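Side-chain contacts in interphotoreceptor retinoid-binding protein (Xenopus laevis, PDB 1J7X), which probably binds and carries retinoids between cells of the retina: residues D13-A16 with N17-F21; H6-H9 with Q10-I14; E286-D289 with K290-I294; Y222-Q225 with S226-R229. All coordinates share one frame; numbering follows the deposited sequence.

Contact 1: D13-A16 with N17-F21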
loop_
_atom_site.group_PDB
_atom_site.type_symbol
_atom_site.label_atom_id
_atom_site.label_comp_id
_atom_site.label_asym_id
_atom_site.label_seq_id
_atom_site.Cartn_x
_atom_site.Cartn_y
_atom_site.Cartn_z
ATOM N N ASP A 13 16.361 -6.551 -21.638
ATOM C CA ASP A 13 15.765 -5.379 -22.212
ATOM C C ASP A 13 14.674 -4.811 -21.248
ATOM O O ASP A 13 14.618 -3.609 -20.980
ATOM C CB ASP A 13 15.155 -5.752 -23.545
ATOM C CG ASP A 13 14.626 -4.557 -24.302
ATOM O OD1 ASP A 13 15.362 -3.540 -24.383
ATOM O OD2 ASP A 13 13.470 -4.592 -24.854
ATOM N N ILE A 14 13.824 -5.695 -20.779
ATOM C CA ILE A 14 12.761 -5.263 -19.908
ATOM C C ILE A 14 13.358 -4.551 -18.697
ATOM O O ILE A 14 12.898 -3.499 -18.346
ATOM C CB ILE A 14 11.957 -6.493 -19.412
ATOM C CG1 ILE A 14 11.269 -7.280 -20.554
ATOM C CG2 ILE A 14 10.997 -6.044 -18.353
ATOM C CD1 ILE A 14 10.328 -6.540 -21.275
ATOM N N LEU A 15 14.338 -5.164 -18.038
ATOM C CA LEU A 15 14.999 -4.631 -16.837
ATOM C C LEU A 15 15.624 -3.274 -17.090
ATOM O O LEU A 15 15.370 -2.366 -16.386
ATOM C CB LEU A 15 16.045 -5.590 -16.349
ATOM C CG LEU A 15 15.594 -6.929 -15.837
ATOM C CD1 LEU A 15 16.769 -7.810 -15.569
ATOM C CD2 LEU A 15 14.761 -6.689 -14.594
ATOM N N ALA A 16 16.375 -3.123 -18.200
ATOM C CA ALA A 16 17.066 -1.882 -18.503
ATOM C C ALA A 16 16.102 -0.723 -18.621
ATOM O O ALA A 16 16.342 0.363 -18.199
ATOM C CB ALA A 16 17.874 -2.037 -19.827
ATOM N N ASN A 17 14.951 -0.978 -19.198
ATOM C CA ASN A 17 14.006 0.092 -19.425
ATOM C C ASN A 17 12.929 0.290 -18.360
ATOM O O ASN A 17 12.382 1.355 -18.289
ATOM C CB ASN A 17 13.332 -0.133 -20.707
ATOM C CG ASN A 17 14.331 -0.122 -21.867
ATOM O OD1 ASN A 17 15.148 0.825 -21.977
ATOM N ND2 ASN A 17 14.264 -1.138 -22.718
ATOM N N ASN A 18 12.726 -0.696 -17.505
ATOM C CA ASN A 18 11.625 -0.581 -16.502
ATOM C C ASN A 18 11.928 -0.746 -15.016
ATOM O O ASN A 18 11.194 -0.221 -14.186
ATOM C CB ASN A 18 10.525 -1.521 -16.903
ATOM C CG ASN A 18 10.109 -1.355 -18.372
ATOM O OD1 ASN A 18 10.559 -2.088 -19.270
ATOM N ND2 ASN A 18 9.171 -0.527 -18.591
ATOM N N TYR A 19 12.966 -1.495 -14.679
ATOM C CA TYR A 19 13.209 -1.854 -13.272
ATOM C C TYR A 19 13.459 -0.598 -12.456
ATOM O O TYR A 19 14.435 0.157 -12.726
ATOM C CB TYR A 19 14.397 -2.804 -13.169
ATOM C CG TYR A 19 14.741 -3.227 -11.798
ATOM C CD1 TYR A 19 13.728 -3.571 -10.892
ATOM C CD2 TYR A 19 16.029 -3.358 -11.376
ATOM C CE1 TYR A 19 14.005 -4.022 -9.657
ATOM C CE2 TYR A 19 16.304 -3.705 -10.042
ATOM C CZ TYR A 19 15.254 -4.142 -9.202
ATOM O OH TYR A 19 15.556 -4.530 -7.925
ATOM N N ALA A 20 12.653 -0.409 -11.421
ATOM C CA ALA A 20 12.791 0.794 -10.579
ATOM C C ALA A 20 14.200 1.157 -10.130
ATOM O O ALA A 20 14.518 2.331 -9.995
ATOM C CB ALA A 20 11.960 0.687 -9.361
ATOM N N PHE A 21 15.014 0.168 -9.824
ATOM C CA PHE A 21 16.373 0.398 -9.330
ATOM C C PHE A 21 17.341 0.425 -10.544
ATOM O O PHE A 21 18.101 -0.487 -10.717
ATOM C CB PHE A 21 16.800 -0.673 -8.380
ATOM C CG PHE A 21 16.283 -0.530 -6.969
ATOM C CD1 PHE A 21 16.735 0.484 -6.157
ATOM C CD2 PHE A 21 15.364 -1.419 -6.457
ATOM C CE1 PHE A 21 16.323 0.588 -4.950
ATOM C CE2 PHE A 21 14.933 -1.290 -5.212
ATOM C CZ PHE A 21 15.390 -0.304 -4.437
HETATM O O HOH W 1 15.911 0.524 -14.998
#
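Leu15 O takes two backbone N-H groups at the C-terminal end of helix 2-18. Tyr19 N gives it the straighter bond, 3.1 Å from Leu15 O with an N-H...O angle of 161°. Asn18 N adds a weak one. Two residues earlier, Asn17 N bonds to Asp13 O at 3.2 Å and more weakly to Ile14 O. Tyr19 is the first residue to leave helical backbone angles. Its side chain runs beside that of Leu15 and points the same way, with Leu15 CD2 4.2 Å from Tyr19 CB. CG of Tyr19 stands anti to the backbone N (chi1 180°), and the ring is carried off beyond the helix end. There Phe21 N lies over one ring face, 3.8 Å above its plane. The phenol OH is bonded to Asp60.

On the outer side, Asn17 ND2 sits close to two oxygens of Asp13, 3.0 Å from the backbone O and 3.1 Å from OD1. The amide and carboxylate planes are turned 89° apart. Water 1 lies between Ala16 O and Tyr19 O, 2.7 Å from Tyr19 O. Strand 254-265 meets the side chains of Ile14 and Tyr19. The four-residue bonds of Asn17 and Tyr19 hold, while the three-residue bonds added at this end are weak. Its two N-H partners probably polarise the Leu15 carbonyl.

Contact 2: H6-H9 with Q10-I14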
loop_
_atom_site.group_PDB
_atom_site.type_symbol
_atom_site.label_atom_id
_atom_site.label_comp_id
_atom_site.label_asym_id
_atom_site.label_seq_id
_atom_site.Cartn_x
_atom_site.Cartn_y
_atom_site.Cartn_z
ATOM N N HIS A 6 16.316 -16.647 -25.574
ATOM C CA HIS A 6 15.117 -15.925 -25.990
ATOM C C HIS A 6 14.583 -15.158 -24.762
ATOM O O HIS A 6 14.307 -13.954 -24.823
ATOM C CB HIS A 6 14.091 -16.907 -26.509
ATOM C CG HIS A 6 12.873 -16.262 -27.107
ATOM N ND1 HIS A 6 12.947 -15.368 -28.155
ATOM C CD2 HIS A 6 11.556 -16.394 -26.824
ATOM C CE1 HIS A 6 11.732 -15.000 -28.511
ATOM N NE2 HIS A 6 10.865 -15.592 -27.707
ATOM N N VAL A 7 14.525 -15.859 -23.630
ATOM C CA VAL A 7 14.046 -15.228 -22.410
ATOM C C VAL A 7 15.042 -14.230 -21.915
ATOM O O VAL A 7 14.674 -13.155 -21.527
ATOM C CB VAL A 7 13.787 -16.255 -21.303
ATOM C CG1 VAL A 7 13.346 -15.545 -20.011
ATOM C CG2 VAL A 7 12.729 -17.158 -21.741
ATOM N N LEU A 8 16.298 -14.633 -21.901
ATOM C CA LEU A 8 17.355 -13.779 -21.404
ATOM C C LEU A 8 17.396 -12.500 -22.065
ATOM O O LEU A 8 17.478 -11.420 -21.406
ATOM C CB LEU A 8 18.692 -14.573 -21.451
ATOM C CG LEU A 8 19.911 -13.782 -20.991
ATOM C CD1 LEU A 8 19.822 -13.443 -19.526
ATOM C CD2 LEU A 8 21.142 -14.743 -21.269
ATOM N N HIS A 9 17.317 -12.487 -23.408
ATOM C CA HIS A 9 17.424 -11.252 -24.179
ATOM C C HIS A 9 16.246 -10.293 -23.825
ATOM O O HIS A 9 16.384 -9.131 -23.637
ATOM C CB HIS A 9 17.407 -11.584 -25.726
ATOM C CG HIS A 9 17.623 -10.414 -26.610
ATOM N ND1 HIS A 9 16.726 -10.045 -27.583
ATOM C CD2 HIS A 9 18.526 -9.423 -26.553
ATOM C CE1 HIS A 9 17.113 -8.908 -28.125
ATOM N NE2 HIS A 9 18.230 -8.529 -27.544
ATOM N N GLN A 10 15.063 -10.847 -23.755
ATOM C CA GLN A 10 13.909 -10.018 -23.484
ATOM C C GLN A 10 14.064 -9.463 -22.039
ATOM O O GLN A 10 13.801 -8.265 -21.780
ATOM C CB GLN A 10 12.681 -10.865 -23.644
ATOM C CG GLN A 10 12.310 -11.300 -25.070
ATOM C CD GLN A 10 10.954 -12.081 -25.180
ATOM O OE1 GLN A 10 9.867 -11.553 -24.820
ATOM N NE2 GLN A 10 11.037 -13.342 -25.598
ATOM N N LEU A 11 14.446 -10.340 -21.136
ATOM C CA LEU A 11 14.605 -9.931 -19.690
ATOM C C LEU A 11 15.511 -8.752 -19.512
ATOM O O LEU A 11 15.168 -7.678 -18.940
ATOM C CB LEU A 11 15.061 -11.106 -18.844
ATOM C CG LEU A 11 15.398 -10.770 -17.406
ATOM C CD1 LEU A 11 14.168 -10.259 -16.695
ATOM C CD2 LEU A 11 15.990 -11.942 -16.693
ATOM N N CYS A 12 16.703 -8.854 -20.093
ATOM C CA CYS A 12 17.627 -7.746 -19.971
ATOM C C CYS A 12 17.082 -6.463 -20.549
ATOM O O CYS A 12 17.322 -5.413 -19.983
ATOM C CB CYS A 12 18.961 -8.122 -20.671
ATOM S SG CYS A 12 19.855 -9.282 -19.682
ATOM N N ASP A 13 16.361 -6.551 -21.638
ATOM C CA ASP A 13 15.765 -5.379 -22.212
ATOM C C ASP A 13 14.674 -4.811 -21.248
ATOM O O ASP A 13 14.618 -3.609 -20.980
ATOM C CB ASP A 13 15.155 -5.752 -23.545
ATOM C CG ASP A 13 14.626 -4.557 -24.302
ATOM O OD1 ASP A 13 15.362 -3.540 -24.383
ATOM O OD2 ASP A 13 13.470 -4.592 -24.854
ATOM N N ILE A 14 13.824 -5.695 -20.779
ATOM C CA ILE A 14 12.761 -5.263 -19.908
ATOM C C ILE A 14 13.358 -4.551 -18.697
ATOM O O ILE A 14 12.898 -3.499 -18.346
ATOM C CB ILE A 14 11.957 -6.493 -19.412
ATOM C CG1 ILE A 14 11.269 -7.280 -20.554
ATOM C CG2 ILE A 14 10.997 -6.044 -18.353
ATOM C CD1 ILE A 14 10.328 -6.540 -21.275
#
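Gln10 runs extended back along the helix to place its amide nitrogen over one face of the His6 ring. Gln10 NE2 stands 3.1 Å above the ring plane, offset toward the rim. The amide and ring planes are 69° apart, and His6 NE2 is not its hydrogen-bond partner. Gln10 CG lies beside the backbone N (chi1 -70°), which starts the chain back toward His6. NE2 makes a weak bond to His6 O at 3.4 Å and a sound one to Gly250 O. This is the closely packed side. Val7, Gln10 and Leu11 also touch Phe249 here.

The other side is looser. Leu8 CD1 reaches Cys12 SG at 4.2 Å, and Leu8 also touches Tyr37. His9 and Asp13 lie on the exposed surface, with His9 NE2 6.6 Å from Asp13 OD1, too far for direct pairing. Regular helix bonds run beneath both sides. The straightest joins Cys12 N to Leu8 O at 3.0 Å, with an N-H...O angle of 173°.

His6 NE2 has weak bonds to Gly250 O and Asp251 OD1. His6 and Gln10 therefore share Gly250 O as a polar partner, which ties the helix 2-18 surface to that loop. The nearby Asp251 carboxylate would probably favour a proton on the imidazole.

Contact 3: E286-D289 with K290-I294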
loop_
_atom_site.group_PDB
_atom_site.type_symbol
_atom_site.label_atom_id
_atom_site.label_comp_id
_atom_site.label_asym_id
_atom_site.label_seq_id
_atom_site.Cartn_x
_atom_site.Cartn_y
_atom_site.Cartn_z
ATOM N N GLU A 286 -8.061 -11.194 16.708
ATOM C CA GLU A 286 -7.585 -10.699 17.999
ATOM C C GLU A 286 -7.145 -9.271 18.026
ATOM O O GLU A 286 -6.817 -8.746 19.082
ATOM C CB GLU A 286 -6.365 -11.624 18.423
ATOM C CG GLU A 286 -6.648 -13.132 18.234
ATOM C CD GLU A 286 -5.407 -14.043 18.621
ATOM O OE1 GLU A 286 -5.439 -15.307 18.524
ATOM O OE2 GLU A 286 -4.349 -13.494 19.011
ATOM N N ALA A 287 -7.144 -8.607 16.871
ATOM C CA ALA A 287 -6.623 -7.249 16.773
ATOM C C ALA A 287 -7.327 -6.181 17.510
ATOM O O ALA A 287 -6.711 -5.268 18.086
ATOM C CB ALA A 287 -6.472 -6.892 15.280
ATOM N N LEU A 288 -8.637 -6.275 17.540
ATOM C CA LEU A 288 -9.423 -5.245 18.288
ATOM C C LEU A 288 -9.189 -5.383 19.785
ATOM O O LEU A 288 -8.963 -4.410 20.458
ATOM C CB LEU A 288 -10.925 -5.374 17.930
ATOM C CG LEU A 288 -11.799 -4.297 18.548
ATOM C CD1 LEU A 288 -11.330 -2.906 18.256
ATOM C CD2 LEU A 288 -13.256 -4.577 18.078
ATOM N N ASP A 289 -9.176 -6.613 20.254
ATOM C CA ASP A 289 -8.853 -6.876 21.681
ATOM C C ASP A 289 -7.502 -6.415 22.092
ATOM O O ASP A 289 -7.295 -5.753 23.124
ATOM C CB ASP A 289 -8.957 -8.325 22.002
ATOM C CG ASP A 289 -10.417 -8.795 22.153
ATOM O OD1 ASP A 289 -11.269 -7.900 22.387
ATOM O OD2 ASP A 289 -10.747 -9.988 21.932
ATOM N N LYS A 290 -6.542 -6.641 21.202
ATOM C CA LYS A 290 -5.206 -6.116 21.413
ATOM C C LYS A 290 -5.038 -4.634 21.460
ATOM O O LYS A 290 -4.368 -4.051 22.330
ATOM C CB LYS A 290 -4.276 -6.736 20.351
ATOM C CG LYS A 290 -2.848 -6.416 20.541
ATOM C CD LYS A 290 -2.234 -7.164 21.718
ATOM C CE LYS A 290 -0.793 -6.923 21.935
ATOM N NZ LYS A 290 -0.332 -7.796 23.146
ATOM N N ALA A 291 -5.714 -3.919 20.578
ATOM C CA ALA A 291 -5.697 -2.554 20.603
ATOM C C ALA A 291 -6.254 -1.944 21.920
ATOM O O ALA A 291 -5.697 -1.071 22.499
ATOM C CB ALA A 291 -6.572 -2.051 19.394
ATOM N N LYS A 292 -7.323 -2.519 22.365
ATOM C CA LYS A 292 -7.974 -2.157 23.633
ATOM C C LYS A 292 -7.026 -2.418 24.806
ATOM O O LYS A 292 -6.952 -1.562 25.651
ATOM C CB LYS A 292 -9.258 -2.899 23.787
ATOM C CG LYS A 292 -10.423 -2.400 22.826
ATOM C CD LYS A 292 -11.628 -3.400 22.819
ATOM C CE LYS A 292 -12.760 -2.895 22.051
ATOM N NZ LYS A 292 -13.853 -3.877 21.894
ATOM N N GLU A 293 -6.314 -3.536 24.790
ATOM C CA GLU A 293 -5.296 -3.805 25.785
ATOM C C GLU A 293 -4.259 -2.743 25.802
ATOM O O GLU A 293 -3.899 -2.166 26.892
ATOM C CB GLU A 293 -4.573 -5.127 25.506
ATOM C CG GLU A 293 -5.411 -6.292 25.162
ATOM C CD GLU A 293 -4.583 -7.579 24.952
ATOM O OE1 GLU A 293 -5.144 -8.478 24.175
ATOM O OE2 GLU A 293 -3.394 -7.660 25.545
ATOM N N ILE A 294 -3.679 -2.443 24.626
ATOM C CA ILE A 294 -2.678 -1.427 24.543
ATOM C C ILE A 294 -3.105 -0.107 25.106
ATOM O O ILE A 294 -2.360 0.581 25.840
ATOM C CB ILE A 294 -2.119 -1.240 23.098
ATOM C CG1 ILE A 294 -1.626 -2.511 22.551
ATOM C CG2 ILE A 294 -1.128 -0.180 23.098
ATOM C CD1 ILE A 294 -0.586 -3.138 23.327
HETATM O O HOH W 2 -5.675 -9.846 21.443
#
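Glu286 O accepts the amide of Lys290 where the chain enters helix 287-296. The bond is 3.0 Å from Lys290 N to Glu286 O. Ala291 N to Ala287 O and Lys292 N to Leu288 O carry the regular pattern on, at 3.0 Å and 3.1 Å.

Among the side chains, the end of Lys292, CE and NZ, meets the Leu288 branch. Lys292 CG is beside its backbone N (chi1 -72°), and the chain then runs extended past Leu288 O to the leucine branch. Lys292 CE comes 3.9 Å from Leu288 CG, and NZ lies about as near to Leu288 CD2. Lys292 NZ is 4.8 Å from Asp289 OD1, so the opposite charges are near but not paired. This proximity probably gives a modest electrostatic attraction.

On another side, water 2 donates to Glu286 O at 2.8 Å and to Glu293 OE1 at 3.1 Å. It joins the start of the segment to Glu293, about two turns on. Glu293 OE2 also has a long salt bridge to Lys290 NZ, 3.9 Å away. A bend at chi2 (73°) turns the Lys290 chain toward Glu293.

Ala287, Leu288 and Ala291 rest on Leu208 of strand 204-209. Ala287, Lys290 and Ala291 touch Ile233 of strand 231-234. The helix therefore packs across two adjacent parallel strands of the mixed sheet.

Contact 4: Y222-Q225 with S226-R229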
loop_
_atom_site.group_PDB
_atom_site.type_symbol
_atom_site.label_atom_id
_atom_site.label_comp_id
_atom_site.label_asym_id
_atom_site.label_seq_id
_atom_site.Cartn_x
_atom_site.Cartn_y
_atom_site.Cartn_z
ATOM N N TYR A 222 1.004 1.561 6.281
ATOM C CA TYR A 222 2.509 1.704 6.240
ATOM C C TYR A 222 2.961 3.131 6.615
ATOM O O TYR A 222 3.827 3.345 7.487
ATOM C CB TYR A 222 3.049 1.298 4.878
ATOM C CG TYR A 222 4.544 1.364 4.824
ATOM C CD1 TYR A 222 5.340 0.358 5.343
ATOM C CD2 TYR A 222 5.144 2.515 4.335
ATOM C CE1 TYR A 222 6.791 0.507 5.323
ATOM C CE2 TYR A 222 6.566 2.675 4.369
ATOM C CZ TYR A 222 7.355 1.631 4.834
ATOM O OH TYR A 222 8.722 1.758 4.858
ATOM N N LEU A 223 2.287 4.082 5.964
ATOM C CA LEU A 223 2.582 5.502 6.195
ATOM C C LEU A 223 2.277 5.979 7.580
ATOM O O LEU A 223 3.111 6.691 8.249
ATOM C CB LEU A 223 1.905 6.361 5.122
ATOM C CG LEU A 223 2.557 6.171 3.784
ATOM C CD1 LEU A 223 1.708 6.917 2.794
ATOM C CD2 LEU A 223 4.057 6.738 3.732
HETATM N N MSE A 224 1.191 5.481 8.167
HETATM C CA MSE A 224 0.894 5.806 9.545
HETATM C C MSE A 224 1.950 5.234 10.422
HETATM O O MSE A 224 2.305 5.847 11.444
HETATM C CB MSE A 224 -0.522 5.364 9.991
HETATM C CG MSE A 224 -1.299 6.593 10.739
HETATM SE SE MSE A 224 -1.931 7.871 9.985
HETATM C CE MSE A 224 -0.881 8.711 9.942
ATOM N N GLN A 225 2.467 4.068 10.028
ATOM C CA GLN A 225 3.564 3.479 10.820
ATOM C C GLN A 225 4.893 4.183 10.644
ATOM O O GLN A 225 5.597 4.439 11.587
ATOM C CB GLN A 225 3.642 1.921 10.413
ATOM C CG GLN A 225 4.686 1.204 11.195
ATOM C CD GLN A 225 4.815 -0.238 10.734
ATOM O OE1 GLN A 225 5.147 -0.474 9.551
ATOM N NE2 GLN A 225 4.363 -1.179 11.582
ATOM N N SER A 226 5.262 4.514 9.410
ATOM C CA SER A 226 6.508 5.130 9.097
ATOM C C SER A 226 6.638 6.561 9.693
ATOM O O SER A 226 7.742 7.085 10.006
ATOM C CB SER A 226 6.717 5.156 7.574
ATOM O OG SER A 226 5.802 6.012 6.933
ATOM N N LEU A 227 5.480 7.199 9.829
ATOM C CA LEU A 227 5.417 8.517 10.436
ATOM C C LEU A 227 5.328 8.481 11.951
ATOM O O LEU A 227 5.350 9.519 12.659
ATOM C CB LEU A 227 4.207 9.298 9.888
ATOM C CG LEU A 227 4.186 9.748 8.439
ATOM C CD1 LEU A 227 2.763 10.101 8.000
ATOM C CD2 LEU A 227 5.153 10.996 8.320
ATOM N N SER A 228 5.368 7.288 12.487
ATOM C CA SER A 228 5.215 7.088 13.910
ATOM C C SER A 228 3.914 7.719 14.400
ATOM O O SER A 228 3.812 8.156 15.523
ATOM C CB SER A 228 6.485 7.641 14.664
ATOM O OG SER A 228 7.637 6.959 14.140
ATOM N N ARG A 229 2.870 7.694 13.579
ATOM C CA ARG A 229 1.627 8.299 14.001
ATOM C C ARG A 229 0.763 7.284 14.692
ATOM O O ARG A 229 -0.029 7.619 15.587
ATOM C CB ARG A 229 0.955 8.934 12.769
ATOM C CG ARG A 229 -0.480 9.518 13.086
ATOM C CD ARG A 229 -0.290 10.766 14.091
ATOM N NE ARG A 229 -0.530 10.265 15.396
ATOM C CZ ARG A 229 -1.642 10.427 16.084
ATOM N NH1 ARG A 229 -2.613 11.256 15.700
ATOM N NH2 ARG A 229 -1.751 9.785 17.195
#
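Ser226 N bonds to Tyr222 O at 2.7 Å, and Leu227 N to Leu223 O at 2.9 Å. These are the last regular bonds of helix 216-226. The next two make a Schellman motif. Ser228 has positive phi (55°), its N bonds to Gln225 O, and Arg229 N reaches back to Met224 O at 2.9 Å. Arg229 N lies nearly in line with the C=O of Met224. The Ser228 donor instead stands above the plane of the Gln225 carbonyl.

The polar side-chain contacts are few within the two segments. Ser226 OG lies between its backbone N and carbonyl carbon (chi1 68°), which brings it 3.1 Å from Leu223 O. Tyr222 OH is bonded to Asp265, and Gln225 NE2 to Val277 O.

The apolar contacts fall into two groups. Met224, a selenomethionine, lies side by side with the Arg229 chain and points the same way. Met224 CG is 3.8 Å from Arg229 CB. The position of the selenomethionine end is doubtful. Toward the start of the segment, Tyr222 CE2 approaches Ser226 CB at 4.1 Å.

The turn leads from helix 216-226 into strand 231-234. Leu223 and Met224 pack on Leu162 of helix 158-163. Leu223 and Leu227 meet strand 173-179 through Phe175 and Leu174, while Tyr222 stacks on Trp271. The helix end thus packs against both helix 158-163 and strands of the antiparallel sheet.

Overall arrangement
Contacts 2 and 1 follow each other along helix 2-18, with centres 10 Å apart, and share Asp13 and Ile14. Contact 4 comes later, at the end of helix 216-226, and contact 3 last, on helix 287-296. Contact 3 lies about 43 Å from contact 1 and 49 Å from contact 2, centre to centre, across the chain's centre from both. Contacts 3 and 4 are closer, with centres about 19 Å apart. Strand 231-234 relates them: contact 4 leads into it and contact 3 packs on it. Strand 254-265 touches both contact 1 and contact 4. The two terminal helices thus lie on opposite sides, and these local contacts fix separate parts of the fold, not one site.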